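Local coordinates for protein putative monooxygenase Rv0793 (Mycobacterium tuberculosis, PDB 1Y0H) that is a putative homodimeric monooxygenase that might take part in antibiotic biosynthesis or scavenge reactive oxygen species, at residues L22-T33 and H73-L84. Residues are numbered along the deposited sequence; the frame is centred on the assembly and turned at random.
Sequences LRALLDAMITPT and HYLNYRAQVGEL. With ACT (acetate ion), chain D.
The helical layer of a ferredoxin-like alpha+beta sandwich forms this contact: Leu25, Met29 and Pro32 on one face of helix 19-35 meet His73, Tyr77 and the turn after helix 72-78. The axes of segments 22-33 and 73-78 run almost antiparallel (170°), 10.0 Å apart at closest approach. At one end Pro32 CB sits over the centre of the His73 ring, 3.6 Å from its centroid and 6° off the normal, a CH-pi contact. Thr33 OG1 approaches the edge of the same ring, 3.4 Å from His73 CD2, while donating its hydrogen bond to Met29 O, which also accepts from Thr33 N on the opposite face of the carbonyl plane. His73 NE2 is hydrogen-bonded to Glu36, which helps fix the ring's rotation. Next along the helix, Met29 bends at chi2 and chi3 (chi3 -72°), curling its thioether toward helix 72-78: SD lies 3.2 Å from His73 O and rests on Tyr77 CB, obliquely placed to the Tyr77 ring in a Met-aromatic contact, and CE reaches Tyr74 CA. Beneath these helices lies the four-stranded antiparallel sheet characteristic of dimeric alpha-beta barrel proteins, and Leu22, Leu26, Tyr77 and Val81 all touch its Phe12. Leu25 divides its branches: CD1 lies against the Gln80 amide, 3.5 Å from NE2, whereas CD2 packs on Val81 CB and beside Tyr77 CD1. The Gln80 amide is itself tied back to Asn76 O. Leu26 CD2 adds an oblique contact 3.8 Å from Tyr77 CE1. At the far end Leu84 CD1 lies 3.8 Å from Leu22 CA, and Leu22 CD1 meets Val81 CG2. An acetate, probably from the crystallisation liquor, accepts a 2.6 Å hydrogen bond at OXT from Tyr74 OH.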
loop_
_atom_site.group_PDB
_atom_site.type_symbol
_atom_site.label_atom_id
_atom_site.label_comp_id
_atom_site.label_asym_id
_atom_site.label_seq_id
_atom_site.Cartn_x
_atom_site.Cartn_y
_atom_site.Cartn_z
ATOM N N LEU A 22 0.788 6.485 19.045
ATOM C CA LEU A 22 0.376 6.500 17.646
ATOM C C LEU A 22 -0.483 5.279 17.357
ATOM O O LEU A 22 -1.526 5.392 16.709
ATOM C CB LEU A 22 1.587 6.516 16.721
ATOM C CG LEU A 22 1.239 6.448 15.223
ATOM C CD1 LEU A 22 0.434 7.643 14.735
ATOM C CD2 LEU A 22 2.544 6.278 14.477
ATOM N N ARG A 23 -0.053 4.120 17.846
ATOM C CA ARG A 23 -0.833 2.901 17.627
ATOM C C ARG A 23 -2.269 3.076 18.134
ATOM O O ARG A 23 -3.232 2.733 17.431
ATOM C CB ARG A 23 -0.158 1.690 18.270
ATOM C CG ARG A 23 -1.011 0.425 18.215
ATOM C CD ARG A 23 -1.196 -0.049 16.795
ATOM N NE ARG A 23 -2.075 -1.221 16.731
ATOM C CZ ARG A 23 -1.699 -2.471 16.989
ATOM N NH1 ARG A 23 -2.596 -3.450 16.891
ATOM N NH2 ARG A 23 -0.442 -2.754 17.323
ATOM N N ALA A 24 -2.419 3.646 19.328
ATOM C CA ALA A 24 -3.748 3.884 19.913
ATOM C C ALA A 24 -4.595 4.845 19.080
ATOM O O ALA A 24 -5.799 4.635 18.906
ATOM C CB ALA A 24 -3.609 4.388 21.326
ATOM N N LEU A 25 -3.952 5.893 18.566
ATOM C CA LEU A 25 -4.617 6.875 17.713
ATOM C C LEU A 25 -5.128 6.223 16.432
ATOM O O LEU A 25 -6.278 6.437 16.019
ATOM C CB LEU A 25 -3.666 8.028 17.389
ATOM C CG LEU A 25 -4.321 9.224 16.708
ATOM C CD1 LEU A 25 -5.162 10.018 17.703
ATOM C CD2 LEU A 25 -3.239 10.109 16.112
ATOM N N LEU A 26 -4.268 5.428 15.802
ATOM C CA LEU A 26 -4.659 4.755 14.573
ATOM C C LEU A 26 -5.679 3.646 14.844
ATOM O O LEU A 26 -6.616 3.472 14.069
ATOM C CB LEU A 26 -3.424 4.247 13.824
ATOM C CG LEU A 26 -2.407 5.322 13.408
ATOM C CD1 LEU A 26 -1.284 4.688 12.609
ATOM C CD2 LEU A 26 -3.049 6.456 12.618
ATOM N N ASP A 27 -5.534 2.933 15.961
ATOM C CA ASP A 27 -6.495 1.891 16.332
ATOM C C ASP A 27 -7.915 2.425 16.379
ATOM O O ASP A 27 -8.848 1.755 15.926
ATOM C CB ASP A 27 -6.174 1.292 17.709
ATOM C CG ASP A 27 -5.036 0.272 17.680
ATOM O OD1 ASP A 27 -4.665 -0.243 16.607
ATOM O OD2 ASP A 27 -4.503 -0.038 18.781
ATOM N N ALA A 28 -8.076 3.625 16.927
ATOM C CA ALA A 28 -9.393 4.229 17.122
ATOM C C ALA A 28 -10.082 4.592 15.805
ATOM O O ALA A 28 -11.285 4.832 15.777
ATOM C CB ALA A 28 -9.285 5.450 18.016
ATOM N N MET A 29 -9.306 4.632 14.730
ATOM C CA MET A 29 -9.829 4.952 13.398
ATOM C C MET A 29 -10.449 3.737 12.735
ATOM O O MET A 29 -11.261 3.873 11.825
ATOM C CB MET A 29 -8.704 5.465 12.507
ATOM C CG MET A 29 -8.236 6.886 12.850
ATOM S SD MET A 29 -9.462 8.144 12.432
ATOM C CE MET A 29 -9.362 8.133 10.643
ATOM N N ILE A 30 -10.033 2.550 13.161
ATOM C CA ILE A 30 -10.328 1.330 12.415
ATOM C C ILE A 30 -11.809 0.979 12.367
ATOM O O ILE A 30 -12.369 0.812 11.290
ATOM C CB ILE A 30 -9.466 0.125 12.890
ATOM C CG1 ILE A 30 -7.989 0.438 12.632
ATOM C CG2 ILE A 30 -9.875 -1.143 12.151
ATOM C CD1 ILE A 30 -7.030 -0.649 13.107
ATOM N N THR A 31 -12.451 0.869 13.530
ATOM C CA THR A 31 -13.884 0.540 13.541
ATOM C C THR A 31 -14.782 1.550 12.775
ATOM O O THR A 31 -15.518 1.135 11.872
ATOM C CB THR A 31 -14.378 0.232 14.962
ATOM O OG1 THR A 31 -13.883 -1.061 15.318
ATOM C CG2 THR A 31 -15.894 0.207 15.027
ATOM N N PRO A 32 -14.711 2.858 13.120
ATOM C CA PRO A 32 -15.554 3.821 12.391
ATOM C C PRO A 32 -15.222 3.927 10.904
ATOM O O PRO A 32 -16.136 4.137 10.101
ATOM C CB PRO A 32 -15.282 5.154 13.094
ATOM C CG PRO A 32 -14.004 4.959 13.861
ATOM C CD PRO A 32 -13.917 3.505 14.179
ATOM N N THR A 33 -13.953 3.766 10.525
ATOM C CA THR A 33 -13.614 3.840 9.102
ATOM C C THR A 33 -14.113 2.616 8.350
ATOM O O THR A 33 -14.719 2.755 7.297
ATOM C CB THR A 33 -12.117 4.045 8.840
ATOM O OG1 THR A 33 -11.663 5.197 9.575
ATOM C CG2 THR A 33 -11.905 4.270 7.335
ATOM N N HIS A 73 -14.168 11.111 13.131
ATOM C CA HIS A 73 -13.001 10.336 13.522
ATOM C C HIS A 73 -11.740 10.823 12.805
ATOM O O HIS A 73 -10.685 10.937 13.434
ATOM C CB HIS A 73 -13.216 8.818 13.395
ATOM C CG HIS A 73 -13.885 8.393 12.124
ATOM N ND1 HIS A 73 -15.219 8.633 11.870
ATOM C CD2 HIS A 73 -13.415 7.701 11.059
ATOM C CE1 HIS A 73 -15.531 8.136 10.688
ATOM N NE2 HIS A 73 -14.455 7.565 10.176
ATOM N N TYR A 74 -11.850 11.142 11.516
ATOM C CA TYR A 74 -10.686 11.628 10.778
ATOM C C TYR A 74 -10.225 12.965 11.337
ATOM O O TYR A 74 -9.037 13.184 11.531
ATOM C CB TYR A 74 -10.964 11.747 9.279
ATOM C CG TYR A 74 -9.767 12.206 8.467
ATOM C CD1 TYR A 74 -8.835 11.282 7.974
ATOM C CD2 TYR A 74 -9.547 13.559 8.224
ATOM C CE1 TYR A 74 -7.737 11.695 7.224
ATOM C CE2 TYR A 74 -8.453 13.984 7.483
ATOM C CZ TYR A 74 -7.555 13.050 6.991
ATOM O OH TYR A 74 -6.471 13.466 6.255
ATOM N N LEU A 75 -11.165 13.862 11.596
ATOM C CA LEU A 75 -10.786 15.194 12.059
ATOM C C LEU A 75 -10.129 15.162 13.438
ATOM O O LEU A 75 -9.212 15.950 13.702
ATOM C CB LEU A 75 -11.979 16.151 12.025
ATOM C CG LEU A 75 -12.541 16.479 10.636
ATOM C CD1 LEU A 75 -13.729 17.407 10.783
ATOM C CD2 LEU A 75 -11.503 17.062 9.658
ATOM N N ASN A 76 -10.585 14.258 14.301
ATOM C CA ASN A 76 -9.981 14.064 15.617
ATOM C C ASN A 76 -8.546 13.585 15.464
ATOM O O ASN A 76 -7.635 14.094 16.119
ATOM C CB ASN A 76 -10.785 13.061 16.451
ATOM C CG ASN A 76 -10.145 12.781 17.795
ATOM O OD1 ASN A 76 -10.021 13.675 18.625
ATOM N ND2 ASN A 76 -9.743 11.534 18.021
ATOM N N TYR A 77 -8.360 12.605 14.583
ATOM C CA TYR A 77 -7.051 12.049 14.282
ATOM C C TYR A 77 -6.113 13.116 13.703
ATOM O O TYR A 77 -4.962 13.226 14.123
ATOM C CB TYR A 77 -7.216 10.860 13.319
ATOM C CG TYR A 77 -6.121 10.755 12.281
ATOM C CD1 TYR A 77 -4.942 10.075 12.556
ATOM C CD2 TYR A 77 -6.266 11.349 11.023
ATOM C CE1 TYR A 77 -3.924 10.001 11.604
ATOM C CE2 TYR A 77 -5.252 11.293 10.084
ATOM C CZ TYR A 77 -4.085 10.615 10.385
ATOM O OH TYR A 77 -3.070 10.518 9.464
ATOM N N ARG A 78 -6.606 13.901 12.746
ATOM C CA ARG A 78 -5.761 14.895 12.060
ATOM C C ARG A 78 -5.215 15.951 13.011
ATOM O O ARG A 78 -4.096 16.443 12.839
ATOM C CB ARG A 78 -6.504 15.566 10.901
ATOM C CG ARG A 78 -5.571 16.276 9.915
ATOM C CD ARG A 78 -4.914 15.275 8.970
ATOM N NE ARG A 78 -4.056 15.891 7.955
ATOM C CZ ARG A 78 -4.447 16.230 6.724
ATOM N NH1 ARG A 78 -5.706 16.045 6.327
ATOM N NH2 ARG A 78 -3.575 16.767 5.880
ATOM N N ALA A 79 -6.010 16.268 14.029
ATOM C CA ALA A 79 -5.657 17.261 15.035
ATOM C C ALA A 79 -4.519 16.830 15.948
ATOM O O ALA A 79 -3.912 17.678 16.613
ATOM C CB ALA A 79 -6.886 17.599 15.875
ATOM N N GLN A 80 -4.237 15.529 15.993
ATOM C CA GLN A 80 -3.338 14.974 17.006
ATOM C C GLN A 80 -2.131 14.242 16.448
ATOM O O GLN A 80 -1.161 14.032 17.169
ATOM C CB GLN A 80 -4.055 13.924 17.841
ATOM C CG GLN A 80 -5.313 14.337 18.500
ATOM C CD GLN A 80 -5.878 13.198 19.312
ATOM O OE1 GLN A 80 -5.255 12.717 20.271
ATOM N NE2 GLN A 80 -7.056 12.740 18.925
ATOM N N VAL A 81 -2.226 13.775 15.206
ATOM C CA VAL A 81 -1.217 12.851 14.699
ATOM C C VAL A 81 0.195 13.436 14.574
ATOM O O VAL A 81 1.183 12.782 14.962
ATOM C CB VAL A 81 -1.660 12.155 13.387
ATOM C CG1 VAL A 81 -1.855 13.160 12.255
ATOM C CG2 VAL A 81 -0.668 11.052 13.014
ATOM N N GLY A 82 0.294 14.656 14.053
ATOM C CA GLY A 82 1.590 15.247 13.723
ATOM C C GLY A 82 2.544 15.348 14.888
ATOM O O GLY A 82 3.765 15.206 14.732
ATOM N N GLU A 83 1.962 15.580 16.056
ATOM C CA GLU A 83 2.679 15.792 17.304
ATOM C C GLU A 83 3.377 14.523 17.807
ATOM O O GLU A 83 4.185 14.591 18.739
ATOM C CB GLU A 83 1.698 16.323 18.347
ATOM C CG GLU A 83 1.158 17.750 18.058
ATOM C CD GLU A 83 0.241 17.896 16.820
ATOM O OE1 GLU A 83 -0.340 16.902 16.324
ATOM O OE2 GLU A 83 0.092 19.048 16.336
ATOM N N LEU A 84 3.057 13.375 17.200
ATOM C CA LEU A 84 3.645 12.091 17.599
ATOM C C LEU A 84 4.780 11.642 16.681
ATOM O O LEU A 84 5.444 10.638 16.952
ATOM C CB LEU A 84 2.558 11.001 17.615
ATOM C CG LEU A 84 1.339 11.309 18.494
ATOM C CD1 LEU A 84 0.319 10.215 18.366
ATOM C CD2 LEU A 84 1.795 11.411 19.942
HETATM C C ACT D . -3.983 11.522 6.304
HETATM O O ACT D . -3.977 10.285 6.551
HETATM O OXT ACT D . -4.639 11.903 5.301
HETATM C CH3 ACT D . -3.238 12.498 7.161
#